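Local coordinates for ancestral congerin Con-anc (PDB 3AJZ), which binds galactose-containing glycans as a reconstructed ancestor of the fish galectins called congerins, and forms a two-subunit assembly, at residues Ile59-Met64 against His105-Pro110; Ile42-Asp47 against Asp95-Gln100; Gly4-Asn9 against Phe118-Leu123. All coordinates share one frame; numbering follows the deposited sequence. Where two conformers were deposited one is given.

Contact 1 (Ile59-Met64 against His105-Pro110); sequences IVLNSM and HKVEFP. With GAL (beta-D-galactopyranose), chain B.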
loop_
_atom_site.group_PDB
_atom_site.type_symbol
_atom_site.label_atom_id
_atom_site.label_comp_id
_atom_site.label_asym_id
_atom_site.label_seq_id
_atom_site.Cartn_x
_atom_site.Cartn_y
_atom_site.Cartn_z
ATOM N N ILE A 59 -22.705 -6.708 -5.837
ATOM C CA ILE A 59 -21.628 -6.833 -4.861
ATOM C C ILE A 59 -21.989 -8.007 -3.987
ATOM O O ILE A 59 -23.086 -8.054 -3.414
ATOM C CB ILE A 59 -21.432 -5.572 -3.974
ATOM C CG1 ILE A 59 -21.220 -4.349 -4.865
ATOM C CG2 ILE A 59 -20.223 -5.753 -3.016
ATOM C CD1 ILE A 59 -21.006 -3.070 -4.062
ATOM N N VAL A 60 -21.055 -8.951 -3.856
ATOM C CA VAL A 60 -21.208 -10.054 -2.908
ATOM C C VAL A 60 -20.221 -9.833 -1.785
ATOM O O VAL A 60 -19.016 -9.704 -2.030
ATOM C CB VAL A 60 -20.970 -11.399 -3.607
ATOM C CG1 VAL A 60 -20.986 -12.530 -2.576
ATOM C CG2 VAL A 60 -22.045 -11.589 -4.698
ATOM N N LEU A 61 -20.731 -9.765 -0.566
ATOM C CA LEU A 61 -19.929 -9.559 0.625
ATOM C C LEU A 61 -19.878 -10.845 1.435
ATOM O O LEU A 61 -20.876 -11.573 1.585
ATOM C CB LEU A 61 -20.456 -8.399 1.488
ATOM C CG LEU A 61 -20.519 -7.087 0.705
ATOM C CD1 LEU A 61 -21.932 -6.844 0.113
ATOM C CD2 LEU A 61 -20.080 -5.948 1.592
ATOM N N ASN A 62 -18.718 -11.138 1.983
ATOM C CA ASN A 62 -18.572 -12.291 2.842
ATOM C C ASN A 62 -17.333 -12.133 3.726
ATOM O O ASN A 62 -16.620 -11.126 3.703
ATOM C CB ASN A 62 -18.547 -13.559 1.990
ATOM C CG ASN A 62 -19.057 -14.803 2.740
ATOM O OD1 ASN A 62 -19.323 -14.766 3.944
ATOM N ND2 ASN A 62 -19.214 -15.910 1.998
ATOM N N SER A 63 -17.098 -13.125 4.565
ATOM C CA SER A 63 -15.916 -13.276 5.370
ATOM C C SER A 63 -15.428 -14.708 5.243
ATOM O O SER A 63 -16.193 -15.596 4.835
ATOM C CB SER A 63 -16.224 -12.972 6.839
ATOM O OG SER A 63 -17.381 -13.719 7.270
ATOM N N MET A 64 -14.164 -14.917 5.567
ATOM C CA MET A 64 -13.537 -16.240 5.499
ATOM C C MET A 64 -12.834 -16.531 6.813
ATOM O O MET A 64 -12.024 -15.737 7.288
ATOM C CB MET A 64 -12.533 -16.282 4.335
ATOM C CG MET A 64 -11.473 -17.390 4.484
ATOM S SD MET A 64 -10.281 -17.396 3.119
ATOM C CE MET A 64 -11.315 -17.886 1.832
ATOM N N HIS A 105 -23.491 5.630 -1.873
ATOM C CA HIS A 105 -24.269 4.594 -1.191
ATOM C C HIS A 105 -23.364 3.911 -0.168
ATOM O O HIS A 105 -22.167 3.755 -0.405
ATOM C CB HIS A 105 -24.813 3.565 -2.199
ATOM C CG HIS A 105 -26.139 3.926 -2.811
ATOM N ND1 HIS A 105 -26.258 4.546 -4.037
ATOM C CD2 HIS A 105 -27.406 3.695 -2.386
ATOM C CE1 HIS A 105 -27.538 4.704 -4.331
ATOM N NE2 HIS A 105 -28.256 4.193 -3.346
ATOM N N LYS A 106 -23.947 3.495 0.955
ATOM C CA LYS A 106 -23.212 2.818 2.014
ATOM C C LYS A 106 -23.758 1.404 2.165
ATOM O O LYS A 106 -24.987 1.178 2.229
ATOM C CB LYS A 106 -23.389 3.546 3.342
ATOM C CG LYS A 106 -23.096 5.031 3.287
ATOM C CD LYS A 106 -23.694 5.699 4.522
ATOM C CE LYS A 106 -23.526 7.219 4.525
ATOM N NZ LYS A 106 -22.131 7.658 4.836
ATOM N N VAL A 107 -22.841 0.447 2.218
ATOM C CA VAL A 107 -23.179 -0.929 2.518
ATOM C C VAL A 107 -22.673 -1.193 3.931
ATOM O O VAL A 107 -21.582 -0.738 4.311
ATOM C CB VAL A 107 -22.510 -1.887 1.531
ATOM C CG1 VAL A 107 -22.936 -3.321 1.841
ATOM C CG2 VAL A 107 -22.931 -1.541 0.094
ATOM N N GLU A 108 -23.484 -1.889 4.727
ATOM C CA GLU A 108 -23.046 -2.356 6.049
ATOM C C GLU A 108 -22.872 -3.858 6.010
ATOM O O GLU A 108 -23.632 -4.572 5.348
ATOM C CB GLU A 108 -24.055 -1.979 7.134
ATOM C CG GLU A 108 -24.067 -0.463 7.348
ATOM C CD GLU A 108 -24.961 -0.020 8.484
ATOM O OE1 GLU A 108 -25.410 -0.855 9.317
ATOM O OE2 GLU A 108 -25.195 1.199 8.547
ATOM N N PHE A 109 -21.852 -4.323 6.712
ATOM C CA PHE A 109 -21.576 -5.761 6.777
ATOM C C PHE A 109 -21.101 -6.064 8.197
ATOM O O PHE A 109 -20.321 -5.310 8.794
ATOM C CB PHE A 109 -20.534 -6.153 5.737
ATOM C CG PHE A 109 -20.220 -7.609 5.731
ATOM C CD1 PHE A 109 -21.013 -8.496 5.016
ATOM C CD2 PHE A 109 -19.118 -8.093 6.416
ATOM C CE1 PHE A 109 -20.707 -9.886 5.049
ATOM C CE2 PHE A 109 -18.815 -9.455 6.405
ATOM C CZ PHE A 109 -19.625 -10.323 5.724
ATOM N N PRO A 110 -21.580 -7.177 8.793
ATOM C CA PRO A 110 -21.197 -7.405 10.201
ATOM C C PRO A 110 -19.682 -7.643 10.470
ATOM O O PRO A 110 -18.996 -8.306 9.661
ATOM C CB PRO A 110 -22.054 -8.630 10.601
ATOM C CG PRO A 110 -22.331 -9.318 9.265
ATOM C CD PRO A 110 -22.483 -8.215 8.251
HETATM C C1 GAL B . -17.429 -17.692 -4.279
HETATM C C2 GAL B . -16.117 -17.254 -4.967
HETATM C C3 GAL B . -15.085 -16.792 -3.943
HETATM C C4 GAL B . -15.728 -15.718 -3.051
HETATM C C5 GAL B . -16.978 -16.347 -2.411
HETATM C C6 GAL B . -17.681 -15.369 -1.490
HETATM O O2 GAL B . -15.578 -18.317 -5.758
HETATM O O3 GAL B . -13.961 -16.280 -4.614
HETATM O O4 GAL B . -16.008 -14.569 -3.836
HETATM O O5 GAL B . -17.943 -16.708 -3.398
HETATM O O6 GAL B . -18.764 -16.005 -0.829
#
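The ring of Phe109 meets Leu61 and the backbone of Asn62 obliquely, and Pro110 CD sits on one face of it, offset toward the rim. Leu61 CB stands 3.6 Å from Phe109 CD1. Farther out, Phe109 CZ reaches the carbonyl carbon of Asn62 at 3.5 Å. The ring gets there because Phe109 CG is anti to the backbone N (chi1 -179°), which sends the side chain across to the other strand. The side chains of Leu61 and Phe109 lie alongside each other and point in opposite senses, each toward the other's strand. Beyond the ring, the Leu61 methyl CD2 packs on Val107 CG1 at 3.9 Å, with CD1 of the same leucine only slightly farther from it. Leu44 and Phe97 also touch Phe109, and Ile99 touches Leu61.

This is face-to-face packing in the galectin beta-sandwich. Strand 58-65 belongs to the sugar-binding sheet and strand 106-110 is an outermost strand of the other sheet. Their short axes pass 8.3 Å apart and run within 22° of parallel. The side chains of Leu61, Val107 and Phe109 join them, with the ring also meeting the Asn62 backbone.

Asn62 points the other way, toward the glycan. Its ND2 donates to O6 of the galactose at 2.9 Å, in a nearly straight bond (172°). The same ND2 is also bonded to Gln70 O, so two acceptors fix the amide. Its OD1 takes the backbone N of Ser63 at 2.8 Å, from above the carbonyl plane and not on a lone pair, and also bonds to Arg112 NH2. Ser63 OG is bonded to Gln70 OE1 and to the same Arg112 nitrogen.

Contact 2 (Ile42-Asp47 against Asp95-Gln100); sequences IALHID and DTFYIQ. With GAL (beta-D-galactopyranose), chain B.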
loop_
_atom_site.group_PDB
_atom_site.type_symbol
_atom_site.label_atom_id
_atom_site.label_comp_id
_atom_site.label_asym_id
_atom_site.label_seq_id
_atom_site.Cartn_x
_atom_site.Cartn_y
_atom_site.Cartn_z
ATOM N N ILE A 42 -10.276 -13.723 6.271
ATOM C CA ILE A 42 -10.565 -12.434 5.662
ATOM C C ILE A 42 -11.788 -11.935 6.416
ATOM O O ILE A 42 -12.851 -12.565 6.394
ATOM C CB ILE A 42 -10.961 -12.584 4.180
ATOM C CG1 ILE A 42 -9.829 -13.230 3.367
ATOM C CG2 ILE A 42 -11.318 -11.193 3.601
ATOM C CD1 ILE A 42 -10.258 -13.697 1.968
ATOM N N ALA A 43 -11.643 -10.814 7.106
ATOM C CA ALA A 43 -12.736 -10.265 7.904
ATOM C C ALA A 43 -13.821 -9.667 7.013
ATOM O O ALA A 43 -15.028 -9.734 7.313
ATOM C CB ALA A 43 -12.192 -9.195 8.903
ATOM N N LEU A 44 -13.368 -9.031 5.932
ATOM C CA LEU A 44 -14.270 -8.355 5.028
ATOM C C LEU A 44 -13.783 -8.595 3.615
ATOM O O LEU A 44 -12.680 -8.166 3.232
ATOM C CB LEU A 44 -14.293 -6.853 5.352
ATOM C CG LEU A 44 -15.132 -6.045 4.370
ATOM C CD1 LEU A 44 -16.633 -6.442 4.357
ATOM C CD2 LEU A 44 -15.005 -4.569 4.644
ATOM N N HIS A 45 -14.594 -9.329 2.843
ATOM C CA HIS A 45 -14.395 -9.596 1.424
ATOM C C HIS A 45 -15.497 -8.896 0.682
ATOM O O HIS A 45 -16.676 -9.137 0.940
ATOM C CB HIS A 45 -14.493 -11.110 1.198
ATOM C CG HIS A 45 -14.574 -11.536 -0.242
ATOM N ND1 HIS A 45 -13.496 -11.533 -1.111
ATOM C CD2 HIS A 45 -15.602 -12.112 -0.930
ATOM C CE1 HIS A 45 -13.866 -12.066 -2.269
ATOM N NE2 HIS A 45 -15.141 -12.410 -2.192
ATOM N N ILE A 46 -15.125 -7.996 -0.226
ATOM C CA ILE A 46 -16.107 -7.245 -1.012
ATOM C C ILE A 46 -15.851 -7.625 -2.447
ATOM O O ILE A 46 -14.844 -7.206 -3.015
ATOM C CB ILE A 46 -15.891 -5.718 -0.860
ATOM C CG1 ILE A 46 -15.729 -5.308 0.616
ATOM C CG2 ILE A 46 -17.054 -4.979 -1.518
ATOM C CD1 ILE A 46 -15.157 -3.883 0.770
ATOM N N ASP A 47 -16.729 -8.437 -3.027
ATOM C CA ASP A 47 -16.524 -8.960 -4.381
ATOM C C ASP A 47 -17.413 -8.184 -5.328
ATOM O O ASP A 47 -18.644 -8.275 -5.248
ATOM C CB ASP A 47 -16.856 -10.466 -4.439
ATOM C CG ASP A 47 -16.108 -11.194 -5.537
ATOM O OD1 ASP A 47 -15.039 -10.704 -5.971
ATOM O OD2 ASP A 47 -16.598 -12.252 -5.966
ATOM N N ASP A 95 -19.124 -3.703 15.902
ATOM C CA ASP A 95 -20.271 -4.423 15.351
ATOM C C ASP A 95 -20.402 -4.450 13.839
ATOM O O ASP A 95 -21.215 -5.223 13.307
ATOM C CB ASP A 95 -21.569 -3.773 15.832
ATOM C CG ASP A 95 -21.729 -3.817 17.322
ATOM O OD1 ASP A 95 -21.627 -4.918 17.892
ATOM O OD2 ASP A 95 -21.976 -2.744 17.913
ATOM N N THR A 96 -19.751 -3.543 13.118
ATOM C CA THR A 96 -20.165 -3.355 11.739
ATOM C C THR A 96 -19.065 -2.692 10.926
ATOM O O THR A 96 -18.355 -1.792 11.431
ATOM C CB THR A 96 -21.432 -2.470 11.673
ATOM O OG1 THR A 96 -22.477 -3.076 12.457
ATOM C CG2 THR A 96 -21.906 -2.291 10.268
ATOM N N PHE A 97 -18.914 -3.162 9.697
ATOM C CA PHE A 97 -18.077 -2.465 8.702
ATOM C C PHE A 97 -18.994 -1.574 7.920
ATOM O O PHE A 97 -20.117 -1.972 7.556
ATOM C CB PHE A 97 -17.493 -3.447 7.675
ATOM C CG PHE A 97 -16.440 -4.356 8.215
ATOM C CD1 PHE A 97 -15.089 -3.969 8.286
ATOM C CD2 PHE A 97 -16.778 -5.657 8.572
ATOM C CE1 PHE A 97 -14.139 -4.838 8.761
ATOM C CE2 PHE A 97 -15.822 -6.529 9.014
ATOM C CZ PHE A 97 -14.518 -6.139 9.121
ATOM N N TYR A 98 -18.495 -0.381 7.593
ATOM C CA TYR A 98 -19.205 0.581 6.780
ATOM C C TYR A 98 -18.402 0.816 5.511
ATOM O O TYR A 98 -17.257 1.291 5.574
ATOM C CB TYR A 98 -19.347 1.896 7.570
ATOM C CG TYR A 98 -20.012 1.692 8.919
ATOM C CD1 TYR A 98 -19.258 1.494 10.072
ATOM C CD2 TYR A 98 -21.398 1.654 9.019
ATOM C CE1 TYR A 98 -19.860 1.269 11.325
ATOM C CE2 TYR A 98 -22.014 1.447 10.260
ATOM C CZ TYR A 98 -21.248 1.247 11.397
ATOM O OH TYR A 98 -21.840 1.031 12.635
ATOM N N ILE A 99 -18.991 0.469 4.382
ATOM C CA ILE A 99 -18.286 0.507 3.106
ATOM C C ILE A 99 -18.905 1.639 2.288
ATOM O O ILE A 99 -20.076 1.577 1.940
ATOM C CB ILE A 99 -18.439 -0.837 2.378
ATOM C CG1 ILE A 99 -17.804 -1.945 3.223
ATOM C CG2 ILE A 99 -17.762 -0.794 1.011
ATOM C CD1 ILE A 99 -18.760 -3.049 3.549
ATOM N N GLN A 100 -18.116 2.664 2.015
ATOM C CA GLN A 100 -18.615 3.830 1.292
ATOM C C GLN A 100 -18.312 3.659 -0.192
ATOM O O GLN A 100 -17.133 3.597 -0.596
ATOM C CB GLN A 100 -17.938 5.099 1.834
ATOM C CG GLN A 100 -18.431 6.420 1.206
ATOM C CD GLN A 100 -19.872 6.651 1.502
ATOM O OE1 GLN A 100 -20.250 6.866 2.655
ATOM N NE2 GLN A 100 -20.700 6.547 0.483
HETATM C C1 GAL B . -17.429 -17.692 -4.279
HETATM C C2 GAL B . -16.117 -17.254 -4.967
HETATM C C3 GAL B . -15.085 -16.792 -3.943
HETATM C C4 GAL B . -15.728 -15.718 -3.051
HETATM C C5 GAL B . -16.978 -16.347 -2.411
HETATM C C6 GAL B . -17.681 -15.369 -1.490
HETATM O O2 GAL B . -15.578 -18.317 -5.758
HETATM O O3 GAL B . -13.961 -16.280 -4.614
HETATM O O4 GAL B . -16.008 -14.569 -3.836
HETATM O O5 GAL B . -17.943 -16.708 -3.398
HETATM O O6 GAL B . -18.764 -16.005 -0.829
#
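The hydrophobic core of the galectin sandwich is built here by Leu44 and Ile46 from the sugar-binding strand, set against Phe97 and Ile99 of the opposite sheet. Leu44 CB stands over the centre of the Phe97 ring, 3.9 Å from its centroid and 11° off the normal, a CH-pi contact. CD2 of the same leucine lies over that face too, 3.7 Å from Phe97 CD1. At the far end of the ring, Ala43 CB meets Phe97 CZ at 3.8 Å.

With chi1 at 175° the side chain of Leu44 swings away from its own N, and the branch reaches on toward the second strand. There Leu44 CD1 and Ile99 CD1 meet tip to tip at 4.1 Å. Ile46 instead lies alongside Ile99, the two pointing in opposite senses, with Ile46 CD1 4.0 Å from Ile99 CG2. Ala43 and Leu44 form a classic beta bulge facing Val35. Both therefore turn side chains to Phe97, where strict alternation would send one away.

Alternation resumes after the bulge, so His45 and Asp47 face the glycan. His45 NE2 bonds to galactose O4 at 2.8 Å, with O4 at the ring edge near its plane. The other nitrogen, ND1, is held by Asn34 OD1, which fixes the imidazole. Asp47 OD2 lies 3.2 Å from galactose O4 and forms salt bridges with Arg30 and Arg49, both of which also bond to the galactose.

Contact 3 (Gly4-Asn9 against Phe118-Leu123); sequences GVEVKN and FNFIYL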
loop_
_atom_site.group_PDB
_atom_site.type_symbol
_atom_site.label_atom_id
_atom_site.label_comp_id
_atom_site.label_asym_id
_atom_site.label_seq_id
_atom_site.Cartn_x
_atom_site.Cartn_y
_atom_site.Cartn_z
ATOM N N GLY A 4 -2.714 -10.006 -6.818
ATOM C CA GLY A 4 -2.894 -8.529 -6.664
ATOM C C GLY A 4 -2.109 -7.966 -5.502
ATOM O O GLY A 4 -1.528 -8.725 -4.697
ATOM N N VAL A 5 -2.071 -6.637 -5.438
ATOM C CA VAL A 5 -1.303 -5.928 -4.431
ATOM C C VAL A 5 -1.784 -6.299 -3.043
ATOM O O VAL A 5 -2.988 -6.305 -2.788
ATOM C CB VAL A 5 -1.365 -4.409 -4.637
ATOM C CG1 VAL A 5 -0.729 -3.684 -3.484
ATOM C CG2 VAL A 5 -0.671 -4.031 -5.938
ATOM N N GLU A 6 -0.846 -6.614 -2.155
ATOM C CA GLU A 6 -1.151 -6.751 -0.736
ATOM C C GLU A 6 -0.439 -5.686 0.071
ATOM O O GLU A 6 0.755 -5.484 -0.097
ATOM C CB GLU A 6 -0.723 -8.099 -0.198
ATOM C CG GLU A 6 -1.028 -8.187 1.292
ATOM C CD GLU A 6 -0.689 -9.517 1.914
ATOM O OE1 GLU A 6 -1.246 -9.799 3.005
ATOM O OE2 GLU A 6 0.129 -10.272 1.327
ATOM N N VAL A 7 -1.182 -5.025 0.953
ATOM C CA VAL A 7 -0.618 -4.027 1.871
ATOM C C VAL A 7 -0.701 -4.658 3.248
ATOM O O VAL A 7 -1.820 -4.856 3.767
ATOM C CB VAL A 7 -1.433 -2.717 1.842
ATOM C CG1 VAL A 7 -0.767 -1.625 2.700
ATOM C CG2 VAL A 7 -1.631 -2.238 0.395
ATOM N N LYS A 8 0.462 -4.956 3.838
ATOM C CA LYS A 8 0.611 -5.729 5.082
ATOM C C LYS A 8 1.235 -4.905 6.229
ATOM O O LYS A 8 1.922 -3.912 5.973
ATOM C CB LYS A 8 1.488 -6.946 4.756
ATOM C CG LYS A 8 2.030 -7.754 5.923
ATOM C CD LYS A 8 3.043 -8.811 5.449
ATOM C CE LYS A 8 2.372 -10.036 4.837
ATOM N NZ LYS A 8 1.957 -9.835 3.405
ATOM N N ASN A 9 1.048 -5.349 7.477
ATOM C CA ASN A 9 1.544 -4.678 8.690
ATOM C C ASN A 9 0.964 -3.290 8.832
ATOM O O ASN A 9 1.620 -2.389 9.371
ATOM C CB ASN A 9 3.081 -4.548 8.771
ATOM C CG ASN A 9 3.811 -5.812 8.448
ATOM O OD1 ASN A 9 4.774 -5.788 7.675
ATOM N ND2 ASN A 9 3.382 -6.926 9.036
ATOM N N PHE A 118 -7.177 -4.140 12.124
ATOM C CA PHE A 118 -6.797 -5.037 11.038
ATOM C C PHE A 118 -5.382 -4.732 10.587
ATOM O O PHE A 118 -4.895 -3.632 10.788
ATOM C CB PHE A 118 -7.770 -4.900 9.861
ATOM C CG PHE A 118 -9.203 -5.198 10.254
ATOM C CD1 PHE A 118 -9.624 -6.511 10.454
ATOM C CD2 PHE A 118 -10.093 -4.166 10.523
ATOM C CE1 PHE A 118 -10.929 -6.772 10.875
ATOM C CE2 PHE A 118 -11.404 -4.431 10.941
ATOM C CZ PHE A 118 -11.812 -5.747 11.119
ATOM N N ASN A 119 -4.714 -5.722 10.024
ATOM C CA ASN A 119 -3.336 -5.525 9.655
ATOM C C ASN A 119 -3.005 -5.794 8.193
ATOM O O ASN A 119 -1.844 -5.668 7.805
ATOM C CB ASN A 119 -2.442 -6.313 10.601
ATOM C CG ASN A 119 -2.730 -7.782 10.580
ATOM O OD1 ASN A 119 -2.630 -8.440 9.537
ATOM N ND2 ASN A 119 -3.077 -8.329 11.755
ATOM N N PHE A 120 -4.011 -6.119 7.379
ATOM C CA PHE A 120 -3.788 -6.244 5.931
ATOM C C PHE A 120 -4.980 -5.902 5.085
ATOM O O PHE A 120 -6.125 -5.992 5.530
ATOM C CB PHE A 120 -3.247 -7.613 5.510
ATOM C CG PHE A 120 -4.274 -8.711 5.503
ATOM C CD1 PHE A 120 -4.308 -9.640 6.544
ATOM C CD2 PHE A 120 -5.200 -8.821 4.464
ATOM C CE1 PHE A 120 -5.263 -10.678 6.544
ATOM C CE2 PHE A 120 -6.186 -9.836 4.467
ATOM C CZ PHE A 120 -6.198 -10.768 5.506
ATOM N N ILE A 121 -4.679 -5.470 3.862
ATOM C CA ILE A 121 -5.692 -5.311 2.813
ATOM C C ILE A 121 -5.057 -5.759 1.524
ATOM O O ILE A 121 -3.916 -5.376 1.221
ATOM C CB ILE A 121 -6.264 -3.830 2.653
ATOM C CG1 ILE A 121 -7.295 -3.747 1.497
ATOM C CG2 ILE A 121 -5.125 -2.776 2.572
ATOM C CD1 ILE A 121 -6.738 -3.451 0.103
ATOM N N TYR A 122 -5.771 -6.600 0.770
ATOM C CA TYR A 122 -5.300 -6.947 -0.566
ATOM C C TYR A 122 -6.385 -6.977 -1.622
ATOM O O TYR A 122 -7.578 -7.189 -1.318
ATOM C CB TYR A 122 -4.499 -8.257 -0.576
ATOM C CG TYR A 122 -5.299 -9.513 -0.340
ATOM C CD1 TYR A 122 -5.901 -10.183 -1.405
ATOM C CD2 TYR A 122 -5.410 -10.053 0.938
ATOM C CE1 TYR A 122 -6.617 -11.371 -1.187
ATOM C CE2 TYR A 122 -6.107 -11.227 1.176
ATOM C CZ TYR A 122 -6.717 -11.871 0.119
ATOM O OH TYR A 122 -7.397 -13.063 0.334
ATOM N N LEU A 123 -5.980 -6.710 -2.863
ATOM C CA LEU A 123 -6.903 -6.752 -3.991
ATOM C C LEU A 123 -6.744 -8.087 -4.691
ATOM O O LEU A 123 -5.636 -8.585 -4.768
ATOM C CB LEU A 123 -6.585 -5.612 -4.985
ATOM C CG LEU A 123 -7.775 -5.059 -5.763
ATOM C CD1 LEU A 123 -8.603 -4.289 -4.746
ATOM C CD2 LEU A 123 -7.380 -4.109 -6.839
HETATM O O HOH W 1 -4.580 -11.437 -4.715
HETATM O O HOH W 2 -0.269 -8.192 7.998
#
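Glu6 crosses the side chains of Tyr122 and Phe120 at a slant. Its CB lies 3.8 Å from Tyr122 CB, and CG stays beside that same carbon. The chain is extended (chi1 179°, chi2 178°), which carries the carboxylate on to the next residue of that face. There OE1 comes 3.9 Å from Phe120 CB, approaching the ring obliquely with the two planes almost perpendicular. In one of two conformers of Lys8, NZ is 2.8 Å from Glu6 OE2, a salt bridge that is weak as a hydrogen bond. Phe120 and Tyr122 both hold CG between the backbone N and the carbonyl carbon, and their rings lead away from residues 4-9.

The backbones form an antiparallel ladder. Val7 and Ile121 are the hydrogen-bonded pair: Val7 N gives to Ile121 O at 2.8 Å, and Ile121 N returns to Val7 O at 2.9 Å. Leu123 N adds a bond to Val5 O at 3.0 Å. On the other face, Val7 CB packs 3.8 Å from Ile121 CG2, the two side chains pointing the same way. One water joins Gly4 N to Leu123 O, and a second joins Asn9 N to Asn119 OD1. Asn119 ND2 is bonded to Glu37 O.

Strand 30-36 flanks strand 117-125 within the sheet, and Asn119 and Phe120 make a classic beta bulge opposite Gly36. The Val7 and Ile121 face turns inward: Val7 meets Val132 of strand 127-134, and Ile121 meets Leu18 and Val20 of strand 18-24. Residues 6-8 pair antiparallel with a strand of the second subunit, so the sheet continues across the dimer interface.

Contacts 1 and 2 are two neighbouring parts of one sandwich core, their centres 5 Å apart. Strands 42-49 and 58-65 are neighbours in one sheet, as are 96-100 and 106-110 in the other. Probable backbone bonds tie them, from Asp47 N to Val60 O and from Phe97 N to Phe109 O. Both contacts reach the same galactose, from the outer face of the sugar-binding sheet. Contact 3 lies about 14 Å from contact 2 and 18 Å from contact 1, centre to centre. It touches contact 2 through Phe118, on Ala43 and Phe97, and through Tyr122, on Ile42. Its residues 6-8 take part in the subunit interface; the Tyr122 side chain is about 9 Å from the galactose.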